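Local coordinates for protein monomethylamine methyltransferase MtmB1 (PDB 1NTH) that catalyses transfer of the methyl group of monomethylamine to the corrinoid cofactor of its partner protein MtmC, a step of methanogenesis from methylamine, at residues Tyr13-Val18 with Arg82-Thr87; Gly74-Asp79 with Glu235-Leu240; Gly128-Ser133 with Pro142-Tyr147; Val374-Thr379 with Thr424-Tyr429. One frame throughout, in Å; residues are numbered along the deposited sequence.

Interaction 1 (Tyr13-Val18 with Arg82-Thr87); sequences YDRAKV and RIVKYT
The N-terminal helix 9-18 lies across strand 82-84 of the small mixed sheet, setting Arg15 and Ala16 on Val84 and the last helical turn on Arg82. Helix and strand run roughly antiparallel, their axes only 6.5 Å apart, a spacing that suits a residue as small as Ala16. Val84 CG2 lies 3.8 Å from Ala16 CB and also touches the backbone N of Ala16. The other branch, CG1, is anti to the valine's own backbone N (chi1 172°) and meets Arg15 CB at 3.8 Å, where the arginine chain crosses the valine at about a right angle. From there Arg15 runs out extended, and its NH1 donates to Lys85 O at 2.9 Å, within the carbonyl plane but along a bent path (134° at the hydrogen). NH2 of Arg15 makes a salt bridge to Glu90, which also accepts from Thr87 N. At the other end Arg82 CD rests 3.3 Å from Ala16 O, and Lys17 O sits over one face of the guanidinium, 3.2 Å from Arg82 NE but too poorly angled to bond. Arg82 NH1 instead bonds to Gly19 O. A leucine in place of Arg82 would remove the positive charge lying by Lys17 O and probably leave the Gly19 carbonyl without this donor. Positive charge beside the C-terminal end of a helix is likely to be favourable, since the carbonyls there carry partial negative charge.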
loop_
_atom_site.group_PDB
_atom_site.type_symbol
_atom_site.label_atom_id
_atom_site.label_comp_id
_atom_site.label_asym_id
_atom_site.label_seq_id
_atom_site.Cartn_x
_atom_site.Cartn_y
_atom_site.Cartn_z
ATOM N N TYR A 13 24.930 23.145 -8.314
ATOM C CA TYR A 13 26.078 22.800 -7.484
ATOM C C TYR A 13 27.364 22.887 -8.303
ATOM O O TYR A 13 28.350 23.485 -7.864
ATOM C CB TYR A 13 25.929 21.382 -6.925
ATOM C CG TYR A 13 27.099 20.948 -6.073
ATOM C CD1 TYR A 13 27.247 21.410 -4.766
ATOM C CD2 TYR A 13 28.082 20.106 -6.590
ATOM C CE1 TYR A 13 28.354 21.044 -3.993
ATOM C CE2 TYR A 13 29.190 19.733 -5.826
ATOM C CZ TYR A 13 29.318 20.205 -4.532
ATOM O OH TYR A 13 30.409 19.835 -3.776
ATOM N N ASP A 14 27.348 22.288 -9.492
ATOM C CA ASP A 14 28.513 22.297 -10.379
ATOM C C ASP A 14 29.011 23.720 -10.622
ATOM O O ASP A 14 30.196 24.018 -10.451
ATOM C CB ASP A 14 28.166 21.669 -11.733
ATOM C CG ASP A 14 27.964 20.167 -11.658
ATOM O OD1 ASP A 14 27.525 19.590 -12.674
ATOM O OD2 ASP A 14 28.247 19.565 -10.601
ATOM N N ARG A 15 28.096 24.595 -11.021
ATOM C CA ARG A 15 28.443 25.979 -11.316
ATOM C C ARG A 15 28.824 26.792 -10.087
ATOM O O ARG A 15 29.669 27.686 -10.169
ATOM C CB ARG A 15 27.287 26.648 -12.061
ATOM C CG ARG A 15 26.958 25.937 -13.361
ATOM C CD ARG A 15 25.837 26.595 -14.137
ATOM N NE ARG A 15 25.454 25.754 -15.270
ATOM C CZ ARG A 15 24.573 26.097 -16.202
ATOM N NH1 ARG A 15 23.973 27.279 -16.153
ATOM N NH2 ARG A 15 24.284 25.247 -17.180
ATOM N N ALA A 16 28.217 26.478 -8.947
ATOM C CA ALA A 16 28.508 27.201 -7.712
ATOM C C ALA A 16 29.938 26.968 -7.234
ATOM O O ALA A 16 30.483 27.767 -6.468
ATOM C CB ALA A 16 27.529 26.784 -6.624
ATOM N N LYS A 17 30.546 25.875 -7.681
ATOM C CA LYS A 17 31.909 25.556 -7.269
ATOM C C LYS A 17 32.967 26.260 -8.115
ATOM O O LYS A 17 34.093 26.463 -7.657
ATOM C CB LYS A 17 32.140 24.043 -7.333
ATOM C CG LYS A 17 31.217 23.223 -6.439
ATOM C CD LYS A 17 31.520 23.428 -4.961
ATOM C CE LYS A 17 32.846 22.790 -4.571
ATOM N NZ LYS A 17 32.844 21.314 -4.805
ATOM N N VAL A 18 32.609 26.640 -9.337
ATOM C CA VAL A 18 33.563 27.292 -10.231
ATOM C C VAL A 18 33.123 28.654 -10.759
ATOM O O VAL A 18 33.790 29.236 -11.617
ATOM C CB VAL A 18 33.878 26.387 -11.439
ATOM C CG1 VAL A 18 34.439 25.056 -10.957
ATOM C CG2 VAL A 18 32.618 26.165 -12.269
ATOM N N ARG A 82 30.420 32.237 -4.702
ATOM C CA ARG A 82 30.533 32.331 -6.151
ATOM C C ARG A 82 29.149 32.536 -6.759
ATOM O O ARG A 82 28.129 32.250 -6.123
ATOM C CB ARG A 82 31.184 31.072 -6.727
ATOM C CG ARG A 82 32.666 30.936 -6.388
ATOM C CD ARG A 82 33.185 29.557 -6.753
ATOM N NE ARG A 82 34.589 29.368 -6.386
ATOM C CZ ARG A 82 35.622 29.659 -7.172
ATOM N NH1 ARG A 82 35.423 30.158 -8.384
ATOM N NH2 ARG A 82 36.859 29.439 -6.746
ATOM N N ILE A 83 29.127 33.027 -7.991
ATOM C CA ILE A 83 27.882 33.309 -8.695
ATOM C C ILE A 83 27.553 32.273 -9.764
ATOM O O ILE A 83 28.407 31.901 -10.568
ATOM C CB ILE A 83 27.954 34.694 -9.380
ATOM C CG1 ILE A 83 28.230 35.774 -8.332
ATOM C CG2 ILE A 83 26.657 34.979 -10.124
ATOM C CD1 ILE A 83 28.620 37.118 -8.920
ATOM N N VAL A 84 26.307 31.807 -9.764
ATOM C CA VAL A 84 25.854 30.844 -10.760
ATOM C C VAL A 84 25.088 31.602 -11.836
ATOM O O VAL A 84 24.148 32.340 -11.538
ATOM C CB VAL A 84 24.924 29.778 -10.143
ATOM C CG1 VAL A 84 24.322 28.913 -11.245
ATOM C CG2 VAL A 84 25.707 28.914 -9.162
ATOM N N LYS A 85 25.497 31.416 -13.085
ATOM C CA LYS A 85 24.873 32.081 -14.224
ATOM C C LYS A 85 24.064 31.118 -15.084
ATOM O O LYS A 85 24.469 29.978 -15.298
ATOM C CB LYS A 85 25.953 32.719 -15.100
ATOM C CG LYS A 85 26.692 33.891 -14.472
ATOM C CD LYS A 85 25.920 35.193 -14.627
ATOM C CE LYS A 85 26.719 36.369 -14.081
ATOM N NZ LYS A 85 26.872 37.465 -15.076
ATOM N N TYR A 86 22.925 31.597 -15.575
ATOM C CA TYR A 86 22.057 30.817 -16.451
ATOM C C TYR A 86 22.181 31.393 -17.855
ATOM O O TYR A 86 22.659 32.515 -18.032
ATOM C CB TYR A 86 20.586 30.959 -16.048
ATOM C CG TYR A 86 20.244 30.542 -14.644
ATOM C CD1 TYR A 86 19.776 31.473 -13.716
ATOM C CD2 TYR A 86 20.352 29.214 -14.245
ATOM C CE1 TYR A 86 19.421 31.089 -12.430
ATOM C CE2 TYR A 86 20.001 28.819 -12.962
ATOM C CZ TYR A 86 19.536 29.761 -12.059
ATOM O OH TYR A 86 19.189 29.373 -10.787
ATOM N N THR A 87 21.752 30.630 -18.856
ATOM C CA THR A 87 21.752 31.132 -20.223
ATOM C C THR A 87 20.285 31.426 -20.516
ATOM O O THR A 87 19.396 30.916 -19.825
ATOM C CB THR A 87 22.263 30.099 -21.244
ATOM O OG1 THR A 87 21.351 28.997 -21.309
ATOM C CG2 THR A 87 23.650 29.600 -20.859
#

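Interaction 2 (Gly74-Asp79 with Glu235-Leu240)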
loop_
_atom_site.group_PDB
_atom_site.type_symbol
_atom_site.label_atom_id
_atom_site.label_comp_id
_atom_site.label_asym_id
_atom_site.label_seq_id
_atom_site.Cartn_x
_atom_site.Cartn_y
_atom_site.Cartn_z
ATOM N N GLY A 74 22.329 36.447 -12.088
ATOM C CA GLY A 74 22.568 35.069 -11.717
ATOM C C GLY A 74 22.178 34.911 -10.260
ATOM O O GLY A 74 21.456 35.750 -9.707
ATOM N N ILE A 75 22.667 33.849 -9.630
ATOM C CA ILE A 75 22.360 33.568 -8.235
ATOM C C ILE A 75 23.639 33.428 -7.415
ATOM O O ILE A 75 24.560 32.711 -7.802
ATOM C CB ILE A 75 21.546 32.255 -8.106
ATOM C CG1 ILE A 75 20.236 32.370 -8.895
ATOM C CG2 ILE A 75 21.280 31.947 -6.643
ATOM C CD1 ILE A 75 19.273 33.419 -8.366
ATOM N N TYR A 76 23.681 34.109 -6.276
ATOM C CA TYR A 76 24.841 34.060 -5.397
ATOM C C TYR A 76 24.733 32.872 -4.442
ATOM O O TYR A 76 23.710 32.697 -3.778
ATOM C CB TYR A 76 24.924 35.351 -4.575
ATOM C CG TYR A 76 26.178 35.470 -3.735
ATOM C CD1 TYR A 76 27.401 35.790 -4.323
ATOM C CD2 TYR A 76 26.147 35.245 -2.361
ATOM C CE1 TYR A 76 28.564 35.887 -3.562
ATOM C CE2 TYR A 76 27.307 35.338 -1.588
ATOM C CZ TYR A 76 28.509 35.660 -2.198
ATOM O OH TYR A 76 29.660 35.762 -1.444
ATOM N N CYS A 77 25.785 32.061 -4.376
ATOM C CA CYS A 77 25.807 30.919 -3.465
ATOM C C CYS A 77 26.604 31.339 -2.233
ATOM O O CYS A 77 27.805 31.599 -2.323
ATOM C CB CYS A 77 26.464 29.706 -4.120
ATOM S SG CYS A 77 26.539 28.257 -3.019
ATOM N N THR A 78 25.935 31.399 -1.088
ATOM C CA THR A 78 26.572 31.824 0.156
ATOM C C THR A 78 27.698 30.935 0.671
ATOM O O THR A 78 28.628 31.421 1.317
ATOM C CB THR A 78 25.535 31.975 1.285
ATOM O OG1 THR A 78 24.851 30.731 1.476
ATOM C CG2 THR A 78 24.528 33.063 0.944
ATOM N N ASP A 79 27.631 29.640 0.391
ATOM C CA ASP A 79 28.660 28.727 0.873
ATOM C C ASP A 79 29.953 28.749 0.071
ATOM O O ASP A 79 31.035 28.582 0.634
ATOM C CB ASP A 79 28.103 27.303 0.928
ATOM C CG ASP A 79 26.975 27.169 1.928
ATOM O OD1 ASP A 79 27.230 27.337 3.139
ATOM O OD2 ASP A 79 25.832 26.910 1.506
ATOM N N GLU A 235 19.130 38.650 -1.701
ATOM C CA GLU A 235 18.135 38.524 -2.775
ATOM C C GLU A 235 18.868 37.775 -3.892
ATOM O O GLU A 235 20.070 37.988 -4.083
ATOM C CB GLU A 235 17.711 39.904 -3.300
ATOM C CG GLU A 235 17.144 40.869 -2.263
ATOM C CD GLU A 235 15.816 40.414 -1.685
ATOM O OE1 GLU A 235 15.197 39.485 -2.250
ATOM O OE2 GLU A 235 15.384 40.998 -0.668
ATOM N N LEU A 236 18.155 36.930 -4.639
ATOM C CA LEU A 236 18.762 36.122 -5.711
ATOM C C LEU A 236 19.984 35.456 -5.102
ATOM O O LEU A 236 21.116 35.606 -5.576
ATOM C CB LEU A 236 19.167 36.991 -6.910
ATOM C CG LEU A 236 18.048 37.303 -7.910
ATOM C CD1 LEU A 236 17.004 38.194 -7.262
ATOM C CD2 LEU A 236 18.634 37.980 -9.143
ATOM N N LYS A 237 19.727 34.691 -4.049
ATOM C CA LYS A 237 20.778 34.049 -3.286
ATOM C C LYS A 237 20.294 32.713 -2.724
ATOM O O LYS A 237 19.100 32.526 -2.496
ATOM C CB LYS A 237 21.153 35.000 -2.148
ATOM C CG LYS A 237 22.248 34.545 -1.215
ATOM C CD LYS A 237 22.401 35.548 -0.071
ATOM C CE LYS A 237 22.724 36.947 -0.588
ATOM N NZ LYS A 237 22.720 37.964 0.508
ATOM N N ILE A 238 21.225 31.793 -2.497
ATOM C CA ILE A 238 20.872 30.481 -1.966
ATOM C C ILE A 238 22.065 29.839 -1.258
ATOM O O ILE A 238 23.218 30.206 -1.498
ATOM C CB ILE A 238 20.394 29.542 -3.109
ATOM C CG1 ILE A 238 19.616 28.355 -2.533
ATOM C CG2 ILE A 238 21.580 29.030 -3.903
ATOM C CD1 ILE A 238 18.301 28.749 -1.902
ATOM N N ASP A 239 21.778 28.884 -0.381
ATOM C CA ASP A 239 22.813 28.158 0.349
ATOM C C ASP A 239 22.804 26.714 -0.152
ATOM O O ASP A 239 21.805 26.258 -0.708
ATOM C CB ASP A 239 22.527 28.201 1.850
ATOM C CG ASP A 239 21.123 27.738 2.189
ATOM O OD1 ASP A 239 20.150 28.337 1.683
ATOM O OD2 ASP A 239 20.992 26.772 2.964
ATOM N N LEU A 240 23.906 25.996 0.039
ATOM C CA LEU A 240 23.983 24.615 -0.430
ATOM C C LEU A 240 23.027 23.651 0.270
ATOM O O LEU A 240 22.627 22.645 -0.315
ATOM C CB LEU A 240 25.422 24.097 -0.335
ATOM C CG LEU A 240 26.374 24.740 -1.352
ATOM C CD1 LEU A 240 27.749 24.099 -1.251
ATOM C CD2 LEU A 240 25.818 24.568 -2.760
#
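Tyr76 pairs with Lys237, and Cys77 with Ile238, in parallel bridges between strands 75-77 and 237-238, in the small mixed sheet apart from the parallel barrel sheet. This half is tight. Tyr76 N donates to Leu236 O at 3.1 Å, almost straight (172°), Ile238 N returns a bond to Tyr76 O at 2.9 Å, and Thr78 N reaches Ile238 O at 3.0 Å. On one face Lys237 lies alongside Tyr76, its CG at the ring edge, while Thr78 CG2 presses on Lys237 CD at only 3.4 Å. The long aliphatic chain of the lysine suits this buried place because its NZ ends among Asp28, Gln24 and Asn234 O. On the opposite face Ile75 CG2 and Ile238 CG2 touch at 4.0 Å, and Cys77 SG, anti to its backbone N (chi1 179°), meets Leu240 CD2. Toward Asp79 the contact opens to solvent and turns polar. Asp79 OD2 accepts at 2.6 Å from the N of Leu240, the first residue of helix 240-251, and Asp239 stands at the N-cap position. Two carboxylates come within 5.1 Å (Asp79 OD2 to Asp239 OD2), a closeness that the positive N-terminal end of the helix would probably ease.

Interaction 3 (Gly128-Ser133 with Pro142-Tyr147)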
loop_
_atom_site.group_PDB
_atom_site.type_symbol
_atom_site.label_atom_id
_atom_site.label_comp_id
_atom_site.label_asym_id
_atom_site.label_seq_id
_atom_site.Cartn_x
_atom_site.Cartn_y
_atom_site.Cartn_z
ATOM N N GLY A 128 -4.424 27.371 5.524
ATOM C CA GLY A 128 -4.414 27.983 6.837
ATOM C C GLY A 128 -3.612 27.265 7.894
ATOM O O GLY A 128 -3.533 26.036 7.920
ATOM N N GLY A 129 -3.016 28.044 8.786
ATOM C CA GLY A 129 -2.236 27.461 9.856
ATOM C C GLY A 129 -1.413 28.518 10.560
ATOM O O GLY A 129 -1.491 29.699 10.206
ATOM N N PRO A 130 -0.624 28.124 11.573
ATOM C CA PRO A 130 0.229 29.040 12.339
ATOM C C PRO A 130 1.240 29.729 11.430
ATOM O O PRO A 130 1.894 30.697 11.820
ATOM C CB PRO A 130 0.888 28.122 13.362
ATOM C CG PRO A 130 -0.184 27.085 13.604
ATOM C CD PRO A 130 -0.643 26.788 12.194
ATOM N N THR A 131 1.379 29.203 10.219
ATOM C CA THR A 131 2.270 29.795 9.231
ATOM C C THR A 131 3.700 29.963 9.750
ATOM O O THR A 131 4.283 31.053 9.695
ATOM C CB THR A 131 1.684 31.151 8.765
ATOM O OG1 THR A 131 0.304 30.964 8.421
ATOM C CG2 THR A 131 2.401 31.676 7.540
ATOM N N GLY A 132 4.255 28.865 10.255
ATOM C CA GLY A 132 5.622 28.868 10.749
ATOM C C GLY A 132 5.863 29.540 12.082
ATOM O O GLY A 132 7.009 29.647 12.521
ATOM N N SER A 133 4.795 29.989 12.731
ATOM C CA SER A 133 4.913 30.656 14.024
ATOM C C SER A 133 5.144 29.650 15.150
ATOM O O SER A 133 4.711 28.499 15.069
ATOM C CB SER A 133 3.648 31.470 14.307
ATOM O OG SER A 133 3.415 32.410 13.269
ATOM N N PRO A 142 -4.308 21.124 19.305
ATOM C CA PRO A 142 -5.482 22.002 19.372
ATOM C C PRO A 142 -5.361 23.221 18.456
ATOM O O PRO A 142 -6.305 23.577 17.757
ATOM C CB PRO A 142 -5.527 22.399 20.846
ATOM C CG PRO A 142 -5.003 21.182 21.524
ATOM C CD PRO A 142 -3.830 20.785 20.656
ATOM N N VAL A 143 -4.200 23.870 18.468
ATOM C CA VAL A 143 -4.003 25.040 17.625
ATOM C C VAL A 143 -4.217 24.709 16.152
ATOM O O VAL A 143 -4.904 25.438 15.439
ATOM C CB VAL A 143 -2.590 25.635 17.808
ATOM C CG1 VAL A 143 -2.307 26.660 16.722
ATOM C CG2 VAL A 143 -2.486 26.294 19.183
ATOM N N HIS A 144 -3.636 23.612 15.685
ATOM C CA HIS A 144 -3.817 23.269 14.285
ATOM C C HIS A 144 -5.245 22.825 14.008
ATOM O O HIS A 144 -5.769 23.047 12.915
ATOM C CB HIS A 144 -2.808 22.207 13.852
ATOM C CG HIS A 144 -1.411 22.735 13.744
ATOM N ND1 HIS A 144 -0.571 22.842 14.832
ATOM C CD2 HIS A 144 -0.736 23.255 12.693
ATOM C CE1 HIS A 144 0.563 23.408 14.454
ATOM N NE2 HIS A 144 0.488 23.669 13.162
ATOM N N MET A 145 -5.885 22.219 15.002
ATOM C CA MET A 145 -7.267 21.792 14.831
ATOM C C MET A 145 -8.152 23.007 14.581
ATOM O O MET A 145 -9.165 22.909 13.891
ATOM C CB MET A 145 -7.756 21.015 16.059
ATOM C CG MET A 145 -8.855 20.012 15.733
ATOM S SD MET A 145 -9.513 19.135 17.166
ATOM C CE MET A 145 -8.028 18.419 17.863
ATOM N N SER A 146 -7.779 24.153 15.144
ATOM C CA SER A 146 -8.587 25.354 14.966
ATOM C C SER A 146 -8.664 25.778 13.502
ATOM O O SER A 146 -9.546 26.545 13.122
ATOM C CB SER A 146 -8.065 26.513 15.831
ATOM O OG SER A 146 -6.906 27.118 15.285
ATOM N N TYR A 147 -7.742 25.280 12.681
ATOM C CA TYR A 147 -7.759 25.599 11.260
ATOM C C TYR A 147 -8.508 24.513 10.500
ATOM O O TYR A 147 -9.316 24.811 9.620
ATOM C CB TYR A 147 -6.341 25.718 10.697
ATOM C CG TYR A 147 -5.547 26.842 11.311
ATOM C CD1 TYR A 147 -4.857 26.658 12.505
ATOM C CD2 TYR A 147 -5.494 28.096 10.700
ATOM C CE1 TYR A 147 -4.127 27.694 13.079
ATOM C CE2 TYR A 147 -4.770 29.141 11.267
ATOM C CZ TYR A 147 -4.087 28.931 12.454
ATOM O OH TYR A 147 -3.339 29.945 13.007
#
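Gly129 lies flat on the ring of Tyr147, and two CH-pi contacts carry most of this buried join. In the first, Gly129 CA stands 3.3 Å above the Tyr147 ring centroid, 11° off its normal; in the second, Pro130 CG sits 3.9 Å from the centroid of His144, also over the face. Tyr147 CG lies anti to the carbonyl carbon (chi1 -63°), which lays the ring against Gly129. Glycines suit the ring's neighbourhood: a side chain on Gly128 would press on Tyr147 CD2, and one on Gly129 would run into Pro130 CD. Replacing Tyr147 by a serine would probably open a gap over Gly129, Pro130 losing one of its neighbours. Apolar contacts follow: Pro130 CD meets Tyr147 CE1 at 3.7 Å, and Pro130 CG meets Val143 CG1 at 3.8 Å. In the fold, 128-133 follows strand 125-128 of the barrel sheet, and helix 140-148 packs back on that loop. Polar bonds fix the partners in place: the His144 ring under Pro130 is held by Phe140 O at ND1 and Gly159 N at NE2. Pro130 opens a type I' turn, its O gripped by Ser133 from N (3.1 Å) and OG (2.7 Å).

Interaction 4 (Val374-Thr379 with Thr424-Tyr429)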
loop_
_atom_site.group_PDB
_atom_site.type_symbol
_atom_site.label_atom_id
_atom_site.label_comp_id
_atom_site.label_asym_id
_atom_site.label_seq_id
_atom_site.Cartn_x
_atom_site.Cartn_y
_atom_site.Cartn_z
ATOM N N VAL A 374 5.591 35.589 17.954
ATOM C CA VAL A 374 5.112 35.481 19.326
ATOM C C VAL A 374 4.424 34.139 19.538
ATOM O O VAL A 374 3.448 33.809 18.863
ATOM C CB VAL A 374 4.130 36.620 19.672
ATOM C CG1 VAL A 374 3.736 36.535 21.141
ATOM C CG2 VAL A 374 4.776 37.970 19.371
ATOM N N THR A 375 4.944 33.371 20.488
ATOM C CA THR A 375 4.414 32.050 20.792
ATOM C C THR A 375 2.904 32.003 21.002
ATOM O O THR A 375 2.336 32.786 21.767
ATOM C CB THR A 375 5.111 31.460 22.032
ATOM O OG1 THR A 375 6.523 31.420 21.799
ATOM C CG2 THR A 375 4.611 30.047 22.308
ATOM N N ASP A 376 2.272 31.074 20.290
ATOM C CA ASP A 376 0.834 30.830 20.351
ATOM C C ASP A 376 -0.091 31.945 19.870
ATOM O O ASP A 376 -1.302 31.871 20.080
ATOM C CB ASP A 376 0.433 30.407 21.771
ATOM C CG ASP A 376 1.130 29.134 22.218
ATOM O OD1 ASP A 376 1.414 28.278 21.349
ATOM O OD2 ASP A 376 1.382 28.975 23.434
ATOM N N LYS A 377 0.452 32.966 19.213
ATOM C CA LYS A 377 -0.403 34.043 18.730
ATOM C C LYS A 377 -0.850 33.900 17.276
ATOM O O LYS A 377 -0.573 34.756 16.435
ATOM C CB LYS A 377 0.257 35.410 18.954
ATOM C CG LYS A 377 0.261 35.819 20.427
ATOM C CD LYS A 377 0.426 37.320 20.620
ATOM C CE LYS A 377 0.294 37.682 22.093
ATOM N NZ LYS A 377 0.373 39.153 22.331
ATOM N N THR A 378 -1.546 32.799 17.000
ATOM C CA THR A 378 -2.101 32.505 15.682
ATOM C C THR A 378 -3.298 31.589 15.911
ATOM O O THR A 378 -3.207 30.636 16.686
ATOM C CB THR A 378 -1.103 31.748 14.762
ATOM O OG1 THR A 378 -0.735 30.505 15.374
ATOM C CG2 THR A 378 0.145 32.577 14.511
ATOM N N THR A 379 -4.423 31.879 15.263
ATOM C CA THR A 379 -5.603 31.028 15.411
ATOM C C THR A 379 -6.355 30.906 14.091
ATOM O O THR A 379 -6.179 31.720 13.183
ATOM C CB THR A 379 -6.601 31.570 16.458
ATOM O OG1 THR A 379 -7.434 32.563 15.850
ATOM C CG2 THR A 379 -5.867 32.176 17.648
ATOM N N THR A 424 -3.116 35.309 22.731
ATOM C CA THR A 424 -2.651 33.982 22.359
ATOM C C THR A 424 -3.881 33.117 22.133
ATOM O O THR A 424 -4.997 33.498 22.491
ATOM C CB THR A 424 -1.823 33.323 23.478
ATOM O OG1 THR A 424 -2.627 33.206 24.658
ATOM C CG2 THR A 424 -0.577 34.142 23.783
ATOM N N PHE A 425 -3.663 31.951 21.537
ATOM C CA PHE A 425 -4.730 30.998 21.269
ATOM C C PHE A 425 -5.488 30.689 22.562
ATOM O O PHE A 425 -6.719 30.658 22.584
ATOM C CB PHE A 425 -4.115 29.710 20.703
ATOM C CG PHE A 425 -5.082 28.563 20.587
ATOM C CD1 PHE A 425 -6.085 28.570 19.626
ATOM C CD2 PHE A 425 -4.968 27.458 21.428
ATOM C CE1 PHE A 425 -6.962 27.489 19.500
ATOM C CE2 PHE A 425 -5.838 26.374 21.311
ATOM C CZ PHE A 425 -6.837 26.391 20.343
ATOM N N GLN A 426 -4.738 30.469 23.637
ATOM C CA GLN A 426 -5.324 30.135 24.929
ATOM C C GLN A 426 -6.216 31.238 25.494
ATOM O O GLN A 426 -7.119 30.964 26.282
ATOM C CB GLN A 426 -4.226 29.816 25.950
ATOM C CG GLN A 426 -3.384 28.574 25.658
ATOM C CD GLN A 426 -2.139 28.860 24.827
ATOM O OE1 GLN A 426 -1.135 28.151 24.935
ATOM N NE2 GLN A 426 -2.200 29.885 23.989
ATOM N N GLU A 427 -5.964 32.477 25.084
ATOM C CA GLU A 427 -6.734 33.613 25.578
ATOM C C GLU A 427 -7.993 33.946 24.782
ATOM O O GLU A 427 -8.972 34.423 25.354
ATOM C CB GLU A 427 -5.840 34.857 25.649
ATOM C CG GLU A 427 -4.612 34.690 26.531
ATOM C CD GLU A 427 -3.730 35.929 26.561
ATOM O OE1 GLU A 427 -3.275 36.376 25.486
ATOM O OE2 GLU A 427 -3.489 36.455 27.667
ATOM N N CYS A 428 -7.983 33.707 23.472
ATOM C CA CYS A 428 -9.159 34.030 22.668
ATOM C C CYS A 428 -9.936 32.820 22.157
ATOM O O CYS A 428 -10.847 32.956 21.339
ATOM C CB CYS A 428 -8.774 34.946 21.504
ATOM S SG CYS A 428 -7.542 34.282 20.376
ATOM N N TYR A 429 -9.569 31.641 22.647
ATOM C CA TYR A 429 -10.248 30.398 22.292
ATOM C C TYR A 429 -10.477 29.588 23.557
ATOM O O TYR A 429 -9.747 29.733 24.539
ATOM C CB TYR A 429 -9.394 29.526 21.358
ATOM C CG TYR A 429 -9.686 29.650 19.882
ATOM C CD1 TYR A 429 -9.373 30.815 19.186
ATOM C CD2 TYR A 429 -10.248 28.585 19.171
ATOM C CE1 TYR A 429 -9.602 30.922 17.819
ATOM C CE2 TYR A 429 -10.484 28.681 17.800
ATOM C CZ TYR A 429 -10.157 29.852 17.132
ATOM O OH TYR A 429 -10.364 29.959 15.776
#
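Asp376 O draws in several groups at once: Phe425 N donates to it at 2.8 Å (151° at the hydrogen), and Thr378 N adds a weak bond from its own loop. Thr424 CA lies 3.4 Å from Asp376 O in a bent CA-H...O contact. Phe425 opens the short helix 425-428, whose leading N-H groups have no earlier carbonyl to bind, so the loop ahead of helix 380-393 supplies one. Asp376 occupies the third position of a type II turn, with positive phi, a conformation consistent with turning its carbonyl to the helix; its side chain is held by Ser136. The helix start is closed by a capping box. Thr424 N donates to Glu427 OE1 at 3.0 Å, nearly straight at 170° and onto the anti lone pair, and Glu427 N returns a weak bond to Thr424 OG1, which chi1 of 60° turns toward the helix. The same torsion puts CG2 anti to the carbonyl carbon, where it meets Lys377 CG at 3.8 Å, while the extended lysine carries NZ on to hydrogen bonds with Ala421 O and Gly422 O. Farther along, Thr379 serves both sides: OG1 caps Met381 N and bonds Glu382, and the methyl CG2 lies at the edge of the Phe425 ring, 4.1 Å from CD1, and 3.8 Å from Cys428 SG. Tyr429 CE1 comes within 3.4 Å of Thr379 CB. Nearby, the buried Thr378 O finds no partner in the model. Threonine suits both helix starts: the hydroxyl caps, weakly in Thr424, while the methyl packs across the contact.

From the N terminus, interaction 1 closes the first loop, bringing helix 9-18 onto strand 82-84. Strand 75-77 lies within that loop and reaches forward to strand 237-238, so interactions 1 and 2 cross along the chain. They meet in one mixed sheet, where 82-84 and 75-77 are antiparallel neighbours; the centres of interactions 1 and 2 are about 9 Å apart. Interaction 3, nested inside the long loop of interaction 2 but about 31 Å from it between centres, closes a short loop from a barrel strand to helix 140-148. Interaction 4 follows in series, closing the loop that holds helices 380-393 and 398-410 and tying the segment before them to helix 425-428; its Thr378 packs against Tyr147 and Pro130 of interaction 3.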